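Local coordinates for protein cysteine protease-like VirA (Shigella flexneri, PDB 3EB8) that is a secreted virulence effector that promotes bacterial entry into epithelial cells and later spreading, while its proposed protease activity against alpha-tubulin is disputed, at residues Leu177-Asn180 with Glu181-Ser185. Residues are numbered along the deposited sequence; the frame is centred on the assembly and turned at random.
Sequences LGIN and EFIDS
The chain leaves helix 167-176 at G178 and turns so that the I183 side chain comes back to the G178 carbonyl. G178, with a phi of 82° and two bonds back into the last helical turn, ends the helix in a Schellman motif. An Asx turn then follows at N180, defined by the bond from F182 N to N180 OD1, 3.0 Å long with an N-H...O angle of 145°. The donor lies tilted out of the N180 amide plane. With chi1 at 57°, the amide carbon CG of N180 sits between its own backbone N and carbonyl carbon, which swings OD1 forward over the turn. The same oxygen approaches F182 CD1 obliquely at 3.4 Å. To the same side of the F182 ring, E181 CG lies 3.3 Å above its plane, over its centre.

I183 points back at the preceding segment and divides its branches there: CD1 touches G178 O at 3.5 Å and I179 CA at 4.0 Å, whereas CG2 meets N180 O at 3.4 Å. The apolar link continues from CD1 to I179 CG1 at 4.2 Å, and both isoleucines also touch W141 of helix 140-149 and L189.

A single side-chain-to-backbone hydrogen bond and the packing of I183 on I179 and on the G178 and N180 carbonyls thus join the two segments. Polar anchoring at N180 shapes the turn, which opens the tubulin-binding region at F182, and the isoleucines hold it against helix 140-149.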
loop_
_atom_site.group_PDB
_atom_site.type_symbol
_atom_site.label_atom_id
_atom_site.label_comp_id
_atom_site.label_asym_id
_atom_site.label_seq_id
_atom_site.Cartn_x
_atom_site.Cartn_y
_atom_site.Cartn_z
ATOM N N LEU A 177 -5.880 16.446 -17.230
ATOM C CA LEU A 177 -4.427 16.430 -17.280
ATOM C C LEU A 177 -3.971 15.887 -18.630
ATOM O O LEU A 177 -2.785 15.883 -18.927
ATOM C CB LEU A 177 -3.847 15.576 -16.155
ATOM C CG LEU A 177 -3.839 16.194 -14.747
ATOM C CD1 LEU A 177 -3.592 15.135 -13.681
ATOM C CD2 LEU A 177 -2.803 17.311 -14.632
ATOM N N GLY A 178 -4.919 15.405 -19.432
ATOM C CA GLY A 178 -4.622 14.945 -20.776
ATOM C C GLY A 178 -4.076 13.530 -20.829
ATOM O O GLY A 178 -3.565 13.085 -21.866
ATOM N N ILE A 179 -4.178 12.813 -19.715
ATOM C CA ILE A 179 -3.762 11.419 -19.699
ATOM C C ILE A 179 -4.805 10.545 -20.409
ATOM O O ILE A 179 -5.922 10.350 -19.911
ATOM C CB ILE A 179 -3.504 10.902 -18.259
ATOM C CG1 ILE A 179 -2.351 11.677 -17.598
ATOM C CG2 ILE A 179 -3.207 9.420 -18.287
ATOM C CD1 ILE A 179 -2.144 11.384 -16.111
ATOM N N ASN A 180 -4.440 10.045 -21.587
ATOM C CA ASN A 180 -5.256 9.054 -22.281
ATOM C C ASN A 180 -4.425 7.926 -22.882
ATOM O O ASN A 180 -3.269 7.711 -22.492
ATOM C CB ASN A 180 -6.168 9.695 -23.335
ATOM C CG ASN A 180 -5.401 10.491 -24.363
ATOM O OD1 ASN A 180 -4.379 10.040 -24.884
ATOM N ND2 ASN A 180 -5.897 11.687 -24.668
ATOM N N GLU A 181 -5.018 7.213 -23.834
ATOM C CA GLU A 181 -4.426 5.985 -24.345
ATOM C C GLU A 181 -3.251 6.248 -25.272
ATOM O O GLU A 181 -2.414 5.368 -25.478
ATOM C CB GLU A 181 -5.480 5.107 -25.032
ATOM C CG GLU A 181 -6.141 5.733 -26.257
ATOM C CD GLU A 181 -7.449 6.459 -25.953
ATOM O OE1 GLU A 181 -7.619 6.972 -24.821
ATOM O OE2 GLU A 181 -8.305 6.525 -26.866
ATOM N N PHE A 182 -3.179 7.456 -25.822
ATOM C CA PHE A 182 -2.030 7.824 -26.657
ATOM C C PHE A 182 -1.379 9.174 -26.305
ATOM O O PHE A 182 -1.151 10.004 -27.183
ATOM C CB PHE A 182 -2.383 7.755 -28.158
ATOM C CG PHE A 182 -3.870 7.822 -28.458
ATOM C CD1 PHE A 182 -4.626 8.933 -28.092
ATOM C CD2 PHE A 182 -4.501 6.780 -29.137
ATOM C CE1 PHE A 182 -5.988 8.991 -28.379
ATOM C CE2 PHE A 182 -5.863 6.834 -29.428
ATOM C CZ PHE A 182 -6.605 7.940 -29.050
ATOM N N ILE A 183 -1.050 9.385 -25.032
ATOM C CA ILE A 183 -0.555 10.691 -24.599
ATOM C C ILE A 183 0.909 10.946 -24.935
ATOM O O ILE A 183 1.310 12.096 -25.123
ATOM C CB ILE A 183 -0.808 10.959 -23.089
ATOM C CG1 ILE A 183 0.048 12.146 -22.599
ATOM C CG2 ILE A 183 -0.571 9.695 -22.269
ATOM C CD1 ILE A 183 -0.168 12.516 -21.130
ATOM N N ASP A 184 1.690 9.874 -25.024
ATOM C CA ASP A 184 3.153 9.958 -25.218
ATOM C C ASP A 184 3.865 9.863 -23.871
ATOM O O ASP A 184 3.748 10.740 -23.022
ATOM C CB ASP A 184 3.608 11.213 -25.984
ATOM C CG ASP A 184 5.126 11.228 -26.251
ATOM O OD1 ASP A 184 5.599 10.433 -27.091
ATOM O OD2 ASP A 184 5.853 12.035 -25.626
ATOM N N SER A 185 4.605 8.775 -23.712
ATOM C CA SER A 185 5.166 8.358 -22.448
ATOM C C SER A 185 6.063 9.425 -21.831
ATOM O O SER A 185 6.055 9.619 -20.623
ATOM C CB SER A 185 5.970 7.075 -22.667
ATOM O OG SER A 185 7.280 7.375 -23.122
#